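PDB 4WFV: allergen Bos d 2 from Bos taurus, which is a secreted lipocalin allergen of cow dander that probably carries pheromones and binds small odorant molecules. Local coordinates for residues A5-R17 / L88-T100. Sequence-based numbering, arbitrary orientation.
Sequences AEIDPSKIPGEWR and LEVIHVSENMLVT
Apolar packing with a salt bridge on its outer side brings I7, K11, I12 and W16, from the loop and 3-10 turn before strand 17-23, against V90, V93 and L98 of the hairpin between strands 85-93 and 97-105, so that the N-terminal loop closes one end of the barrel. L98 CB lies over one face of the W16 indole, 3.7 Å from the six-membered ring centroid and 13° off the normal, a CH-pi contact, while S94 O sits at the ring edge. NE1-H helps hold the indole's rotation by bonding I12 O at 2.8 Å, near the ring plane but tilted from the carbonyl plane; K119 adds a cation-pi contact. Toward the interior, I12 meets V90 tip to tip, CD1 to CG2 at 4.0 Å. V93 divides its branches: CG2, anti to its own backbone N, packs on K11 CB, whereas CG1 touches I7 CG2. On the outer side, K11 extends past the S94 backbone and bends at chi4 (-44°), bringing NZ 2.9 Å from E95 OE2, from the anti side of OE2 and 29° out of the carboxylate plane. D8 OD2, 3.5 Å from K11 NZ, completes the charge network; D8 OD1 accepts from S10 N, an Asx turn, and also from S10 OG. One water links D8 N to V93 O. The G-x-W sequence G14-E15-W16 just before the first strand, its tryptophan packed across the closed barrel end, is a hallmark of the lipocalin fold.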
ATOM      1  N   ALA A   5      19.220   3.489   0.963  1.00 26.96           N
ATOM      2  CA  ALA A   5      20.049   4.628   1.350  1.00 25.79           C
ATOM      3  C   ALA A   5      19.602   5.920   0.672  1.00 24.45           C
ATOM      4  O   ALA A   5      19.902   7.018   1.150  1.00 21.55           O
ATOM      5  CB  ALA A   5      21.515   4.350   1.039  1.00 26.82           C
ATOM      6  N   GLU A   6      18.883   5.794  -0.439  1.00 22.41           N
ATOM      7  CA  GLU A   6      18.462   6.965  -1.193  1.00 21.11           C
ATOM      8  C   GLU A   6      17.064   7.457  -0.803  1.00 17.14           C
ATOM      9  O   GLU A   6      16.661   8.555  -1.186  1.00 21.07           O
ATOM     10  CB  GLU A   6      18.535   6.687  -2.695  1.00 30.80           C
ATOM     11  CG  GLU A   6      19.940   6.366  -3.189  1.00 33.69           C
ATOM     12  CD  GLU A   6      19.982   6.055  -4.674  1.00 50.63           C
ATOM     13  OE1 GLU A   6      18.918   5.734  -5.246  1.00 46.24           O
ATOM     14  OE2 GLU A   6      21.078   6.138  -5.269  1.00 55.47           O
ATOM     15  N   ILE A   7      16.338   6.653  -0.035  1.00 19.58           N
ATOM     16  CA  ILE A   7      14.984   7.025   0.384  1.00 20.95           C
ATOM     17  C   ILE A   7      14.991   8.225   1.326  1.00 21.16           C
ATOM     18  O   ILE A   7      15.815   8.313   2.232  1.00 19.18           O
ATOM     19  CB  ILE A   7      14.242   5.843   1.037  1.00 18.18           C
ATOM     20  CG1 ILE A   7      13.840   4.832  -0.039  1.00 24.10           C
ATOM     21  CG2 ILE A   7      13.023   6.330   1.827  1.00 17.82           C
ATOM     22  CD1 ILE A   7      12.910   3.752   0.434  1.00 23.72           C
ATOM     23  N   ASP A   8      14.087   9.168   1.083  1.00 16.51           N
ATOM     24  CA  ASP A   8      13.894  10.277   2.003  1.00 15.20           C
ATOM     25  C   ASP A   8      12.638   9.975   2.804  1.00 13.71           C
ATOM     26  O   ASP A   8      11.528  10.168   2.316  1.00 12.73           O
ATOM     27  CB  ASP A   8      13.769  11.606   1.240  1.00 16.84           C
ATOM     28  CG  ASP A   8      13.500  12.791   2.156  1.00 14.45           C
ATOM     29  OD1 ASP A   8      13.184  12.573   3.335  1.00 14.05           O
ATOM     30  OD2 ASP A   8      13.594  13.951   1.688  1.00 18.59           O
ATOM     31  N   PRO A   9      12.805   9.464   4.032  1.00 10.98           N
ATOM     32  CA  PRO A   9      11.625   9.068   4.808  1.00 10.44           C
ATOM     33  C   PRO A   9      10.741  10.253   5.216  1.00 10.67           C
ATOM     34  O   PRO A   9       9.592  10.042   5.593  1.00 11.72           O
ATOM     35  CB  PRO A   9      12.227   8.363   6.030  1.00 13.30           C
ATOM     36  CG  PRO A   9      13.587   8.967   6.168  1.00 12.94           C
ATOM     37  CD  PRO A   9      14.060   9.209   4.763  1.00 11.53           C
ATOM     38  N   SER A  10      11.245  11.479   5.117  1.00 11.59           N
ATOM     39  CA  SER A  10      10.399  12.643   5.402  1.00 12.16           C
ATOM     40  C   SER A  10       9.260  12.781   4.394  1.00 13.23           C
ATOM     41  O   SER A  10       8.285  13.494   4.640  1.00 11.82           O
ATOM     42  CB  SER A  10      11.216  13.943   5.450  1.00 10.97           C
ATOM     43  OG  SER A  10      11.532  14.411   4.154  1.00 14.86           O
ATOM     44  N   LYS A  11       9.373  12.077   3.272  1.00 11.20           N
ATOM     45  CA  LYS A  11       8.321  12.108   2.255  1.00 11.85           C
ATOM     46  C   LYS A  11       7.218  11.077   2.518  1.00 11.94           C
ATOM     47  O   LYS A  11       6.205  11.059   1.815  1.00 13.12           O
ATOM     48  CB  LYS A  11       8.914  11.912   0.858  1.00 12.05           C
ATOM     49  CG  LYS A  11       9.976  12.959   0.518  1.00 16.89           C
ATOM     50  CD  LYS A  11      10.515  12.803  -0.888  1.00 21.20           C
ATOM     51  CE  LYS A  11      11.625  13.809  -1.151  1.00 26.54           C
ATOM     52  NZ  LYS A  11      11.259  15.155  -0.635  1.00 32.45           N
ATOM     53  N   ILE A  12       7.401  10.240   3.535  1.00  9.87           N
ATOM     54  CA  ILE A  12       6.414   9.198   3.835  1.00  9.75           C
ATOM     55  C   ILE A  12       5.124   9.723   4.481  1.00 12.03           C
ATOM     56  O   ILE A  12       4.031   9.346   4.062  1.00 12.34           O
ATOM     57  CB  ILE A  12       7.026   8.056   4.672  1.00 11.09           C
ATOM     58  CG1 ILE A  12       8.097   7.311   3.856  1.00 12.76           C
ATOM     59  CG2 ILE A  12       5.927   7.104   5.174  1.00 12.66           C
ATOM     60  CD1 ILE A  12       8.971   6.387   4.679  1.00 14.55           C
ATOM     61  N   PRO A  13       5.231  10.579   5.511  1.00 11.15           N
ATOM     62  CA  PRO A  13       4.011  11.072   6.158  1.00 13.49           C
ATOM     63  C   PRO A  13       3.183  11.906   5.199  1.00 16.34           C
ATOM     64  O   PRO A  13       3.728  12.542   4.291  1.00 19.15           O
ATOM     65  CB  PRO A  13       4.543  11.966   7.286  1.00 16.48           C
ATOM     66  CG  PRO A  13       5.920  11.492   7.540  1.00 16.33           C
ATOM     67  CD  PRO A  13       6.446  11.044   6.208  1.00 11.22           C
ATOM     68  N   GLY A  14       1.871  11.899   5.397  1.00 15.78           N
ATOM     69  CA  GLY A  14       1.002  12.761   4.618  1.00 17.08           C
ATOM     70  C   GLY A  14      -0.341  12.153   4.292  1.00 12.71           C
ATOM     71  O   GLY A  14      -0.630  11.013   4.687  1.00 13.18           O
ATOM     72  N   GLU A  15      -1.144  12.914   3.549  1.00 13.55           N
ATOM     73  CA  GLU A  15      -2.498  12.519   3.144  1.00 13.82           C
ATOM     74  C   GLU A  15      -2.553  11.826   1.780  1.00 18.55           C
ATOM     75  O   GLU A  15      -2.877  12.441   0.760  1.00 24.95           O
ATOM     76  CB  GLU A  15      -3.403  13.751   3.086  1.00 18.35           C
ATOM     77  CG  GLU A  15      -3.375  14.600   4.336  1.00 26.15           C
ATOM     78  CD  GLU A  15      -4.157  13.982   5.467  1.00 31.11           C
ATOM     79  OE1 GLU A  15      -5.137  13.261   5.184  1.00 37.71           O
ATOM     80  OE2 GLU A  15      -3.794  14.219   6.638  1.00 42.67           O
ATOM     81  N   TRP A  16      -2.300  10.532   1.766  1.00 12.55           N
ATOM     82  CA  TRP A  16      -2.180   9.800   0.513  1.00  9.73           C
ATOM     83  C   TRP A  16      -3.509   9.215   0.062  1.00 11.32           C
ATOM     84  O   TRP A  16      -4.376   8.914   0.880  1.00 12.92           O
ATOM     85  CB  TRP A  16      -1.215   8.643   0.703  1.00 11.15           C
ATOM     86  CG  TRP A  16       0.196   9.050   0.990  1.00  9.96           C
ATOM     87  CD1 TRP A  16       0.803   9.104   2.211  1.00 10.58           C
ATOM     88  CD2 TRP A  16       1.184   9.428   0.029  1.00  9.39           C
ATOM     89  NE1 TRP A  16       2.108   9.517   2.071  1.00 10.93           N
ATOM     90  CE2 TRP A  16       2.369   9.715   0.738  1.00  9.64           C
ATOM     91  CE3 TRP A  16       1.178   9.567  -1.364  1.00  9.38           C
ATOM     92  CZ2 TRP A  16       3.538  10.125   0.099  1.00 11.33           C
ATOM     93  CZ3 TRP A  16       2.343   9.971  -1.997  1.00  8.76           C
ATOM     94  CH2 TRP A  16       3.507  10.252  -1.264  1.00 10.93           C
ATOM     95  N   ARG A  17      -3.672   9.088  -1.249  1.00  9.55           N
ATOM     96  CA  ARG A  17      -4.756   8.297  -1.833  0.51  9.42           C
ATOM     97  C   ARG A  17      -4.127   7.080  -2.486  1.00  8.86           C
ATOM     98  O   ARG A  17      -3.032   7.168  -3.034  1.00 11.10           O
ATOM     99  CB  ARG A  17      -5.504   9.088  -2.910  0.51  9.48           C
ATOM    100  CG  ARG A  17      -6.232  10.321  -2.405  0.51 12.57           C
ATOM    101  CD  ARG A  17      -7.027  11.012  -3.510  0.51 13.31           C
ATOM    102  NE  ARG A  17      -7.531  12.304  -3.056  0.51 16.08           N
ATOM    103  CZ  ARG A  17      -6.877  13.451  -3.194  0.51 10.44           C
ATOM    104  NH1 ARG A  17      -5.696  13.471  -3.790  0.51 15.05           N
ATOM    105  NH2 ARG A  17      -7.406  14.580  -2.739  0.51 14.36           N
ATOM    106  N   LEU A  88       5.602  -4.787   5.326  1.00  9.64           N
ATOM    107  CA  LEU A  88       5.320  -3.670   4.439  1.00  8.16           C
ATOM    108  C   LEU A  88       6.587  -2.851   4.300  1.00 11.04           C
ATOM    109  O   LEU A  88       7.113  -2.339   5.285  1.00 10.46           O
ATOM    110  CB  LEU A  88       4.184  -2.804   5.001  1.00 10.95           C
ATOM    111  CG  LEU A  88       3.716  -1.616   4.149  1.00 11.27           C
ATOM    112  CD1 LEU A  88       2.259  -1.298   4.443  1.00 14.67           C
ATOM    113  CD2 LEU A  88       4.592  -0.383   4.340  1.00 14.32           C
ATOM    114  N   GLU A  89       7.066  -2.739   3.068  1.00  8.00           N
ATOM    115  CA  GLU A  89       8.293  -2.019   2.778  1.00 10.49           C
ATOM    116  C   GLU A  89       7.994  -0.823   1.890  1.00  9.94           C
ATOM    117  O   GLU A  89       7.313  -0.952   0.880  1.00  9.65           O
ATOM    118  CB  GLU A  89       9.284  -2.929   2.054  1.00 11.70           C
ATOM    119  CG  GLU A  89      10.626  -2.253   1.805  1.00 11.14           C
ATOM    120  CD  GLU A  89      11.581  -3.097   0.990  1.00 15.53           C
ATOM    121  OE1 GLU A  89      11.231  -4.232   0.620  1.00 17.52           O
ATOM    122  OE2 GLU A  89      12.704  -2.619   0.714  1.00 17.38           O
ATOM    123  N   VAL A  90       8.505   0.342   2.263  1.00 10.30           N
ATOM    124  CA  VAL A  90       8.447   1.498   1.376  1.00  8.40           C
ATOM    125  C   VAL A  90       9.573   1.349   0.353  1.00 10.97           C
ATOM    126  O   VAL A  90      10.748   1.397   0.711  1.00 12.14           O
ATOM    127  CB  VAL A  90       8.601   2.822   2.156  1.00 10.57           C
ATOM    128  CG1 VAL A  90       8.544   4.016   1.197  1.00 10.87           C
ATOM    129  CG2 VAL A  90       7.516   2.931   3.218  1.00 13.99           C
ATOM    130  N   ILE A  91       9.221   1.138  -0.916  1.00  7.90           N
ATOM    131  CA  ILE A  91      10.229   0.858  -1.940  1.00  9.17           C
ATOM    132  C   ILE A  91      10.439   2.038  -2.891  1.00  9.24           C
ATOM    133  O   ILE A  91      11.386   2.047  -3.692  1.00 13.56           O
ATOM    134  CB  ILE A  91       9.926  -0.442  -2.721  1.00  8.65           C
ATOM    135  CG1 ILE A  91       8.561  -0.376  -3.419  1.00  9.99           C
ATOM    136  CG2 ILE A  91       9.986  -1.639  -1.788  1.00 10.12           C
ATOM    137  CD1 ILE A  91       8.362  -1.474  -4.458  1.00  9.67           C
ATOM    138  N   HIS A  92       9.582   3.045  -2.789  1.00  8.39           N
ATOM    139  CA  HIS A  92       9.760   4.269  -3.567  1.00  9.94           C
ATOM    140  C   HIS A  92       8.939   5.360  -2.928  1.00  9.87           C
ATOM    141  O   HIS A  92       7.816   5.127  -2.522  1.00 10.15           O
ATOM    142  CB  HIS A  92       9.306   4.067  -5.018  1.00 12.19           C
ATOM    143  CG  HIS A  92       9.479   5.280  -5.877  1.00 15.82           C
ATOM    144  ND1 HIS A  92       8.501   6.238  -6.025  1.00 19.87           N
ATOM    145  CD2 HIS A  92      10.525   5.688  -6.633  1.00 21.69           C
ATOM    146  CE1 HIS A  92       8.939   7.190  -6.833  1.00 17.49           C
ATOM    147  NE2 HIS A  92      10.161   6.876  -7.220  1.00 22.48           N
ATOM    148  N   VAL A  93       9.503   6.549  -2.801  1.00 10.63           N
ATOM    149  CA  VAL A  93       8.735   7.666  -2.297  1.00 11.30           C
ATOM    150  C   VAL A  93       9.289   8.980  -2.820  1.00 12.24           C
ATOM    151  O   VAL A  93      10.501   9.183  -2.894  1.00 13.83           O
ATOM    152  CB  VAL A  93       8.592   7.638  -0.749  1.00 10.67           C
ATOM    153  CG1 VAL A  93       9.931   7.926  -0.063  1.00 14.25           C
ATOM    154  CG2 VAL A  93       7.529   8.623  -0.321  1.00 13.32           C
ATOM    155  N   SER A  94       8.373   9.839  -3.239  1.00 10.99           N
ATOM    156  CA  SER A  94       8.711  11.150  -3.776  1.00 10.72           C
ATOM    157  C   SER A  94       7.680  12.122  -3.237  1.00 13.21           C
ATOM    158  O   SER A  94       6.841  11.763  -2.408  1.00 13.44           O
ATOM    159  CB  SER A  94       8.658  11.134  -5.303  1.00 15.12           C
ATOM    160  OG  SER A  94       7.322  10.982  -5.761  1.00 15.18           O
ATOM    161  N   GLU A  95       7.736  13.362  -3.709  1.00 13.76           N
ATOM    162  CA  GLU A  95       6.768  14.353  -3.275  1.00 17.76           C
ATOM    163  C   GLU A  95       5.333  13.942  -3.613  1.00 15.19           C
ATOM    164  O   GLU A  95       4.407  14.244  -2.859  1.00 21.79           O
ATOM    165  CB  GLU A  95       7.094  15.723  -3.883  1.00 19.54           C
ATOM    166  CG  GLU A  95       8.256  16.442  -3.206  1.00 28.16           C
ATOM    167  CD  GLU A  95       7.955  16.794  -1.762  1.00 29.65           C
ATOM    168  OE1 GLU A  95       6.768  17.012  -1.436  1.00 39.65           O
ATOM    169  OE2 GLU A  95       8.903  16.848  -0.952  1.00 38.14           O
ATOM    170  N   ASN A  96       5.154  13.234  -4.727  1.00 14.76           N
ATOM    171  CA  ASN A  96       3.808  12.967  -5.233  1.00 15.22           C
ATOM    172  C   ASN A  96       3.375  11.508  -5.276  1.00 11.25           C
ATOM    173  O   ASN A  96       2.218  11.219  -5.592  1.00 11.79           O
ATOM    174  CB  ASN A  96       3.643  13.573  -6.629  1.00 17.15           C
ATOM    175  CG  ASN A  96       3.758  15.083  -6.623  1.00 29.85           C
ATOM    176  OD1 ASN A  96       4.556  15.656  -7.362  1.00 31.10           O
ATOM    177  ND2 ASN A  96       2.969  15.736  -5.774  1.00 30.54           N
ATOM    178  N   MET A  97       4.290  10.599  -4.952  1.00 11.39           N
ATOM    179  CA  MET A  97       4.067   9.176  -5.178  1.00  9.25           C
ATOM    180  C   MET A  97       4.740   8.330  -4.105  1.00  9.75           C
ATOM    181  O   MET A  97       5.837   8.660  -3.639  1.00 11.76           O
ATOM    182  CB  MET A  97       4.628   8.834  -6.555  1.00 13.88           C
ATOM    183  CG  MET A  97       4.600   7.405  -6.944  1.00 15.08           C
ATOM    184  SD  MET A  97       5.450   7.222  -8.541  1.00 17.90           S
ATOM    185  CE  MET A  97       5.084   5.490  -8.771  1.00 15.63           C
ATOM    186  N   LEU A  98       4.089   7.241  -3.707  1.00  7.52           N
ATOM    187  CA  LEU A  98       4.667   6.340  -2.724  1.00  6.96           C
ATOM    188  C   LEU A  98       4.293   4.930  -3.142  1.00  6.66           C
ATOM    189  O   LEU A  98       3.134   4.671  -3.474  1.00  9.18           O
ATOM    190  CB  LEU A  98       4.126   6.645  -1.318  1.00  9.09           C
ATOM    191  CG  LEU A  98       4.789   5.934  -0.122  1.00 10.94           C
ATOM    192  CD1 LEU A  98       4.529   6.697   1.181  1.00 11.28           C
ATOM    193  CD2 LEU A  98       4.325   4.490   0.000  1.00 12.60           C
ATOM    194  N   VAL A  99       5.268   4.025  -3.158  1.00  7.53           N
ATOM    195  CA  VAL A  99       4.986   2.627  -3.498  1.00  5.99           C
ATOM    196  C   VAL A  99       5.392   1.729  -2.339  1.00  6.66           C
ATOM    197  O   VAL A  99       6.516   1.820  -1.843  1.00  8.62           O
ATOM    198  CB  VAL A  99       5.713   2.172  -4.783  1.00  7.27           C
ATOM    199  CG1 VAL A  99       5.328   0.736  -5.124  1.00  7.19           C
ATOM    200  CG2 VAL A  99       5.356   3.079  -5.959  1.00  6.82           C
ATOM    201  N   THR A 100       4.472   0.872  -1.910  1.00  6.23           N
ATOM    202  CA  THR A 100       4.751  -0.131  -0.890  1.00  6.78           C
ATOM    203  C   THR A 100       4.868  -1.496  -1.535  1.00  7.75           C
ATOM    204  O   THR A 100       4.272  -1.756  -2.583  1.00  7.77           O
ATOM    205  CB  THR A 100       3.633  -0.230   0.165  1.00  8.54           C
ATOM    206  OG1 THR A 100       2.439  -0.739  -0.449  1.00 10.05           O
ATOM    207  CG2 THR A 100       3.360   1.122   0.798  1.00 10.56           C
TER
HETATM  208  O   HOH W   1      12.852   9.158  -1.551  1.00 20.02           O
HETATM  209  O   HOH W   2       5.595  13.059   0.040  1.00 16.38           O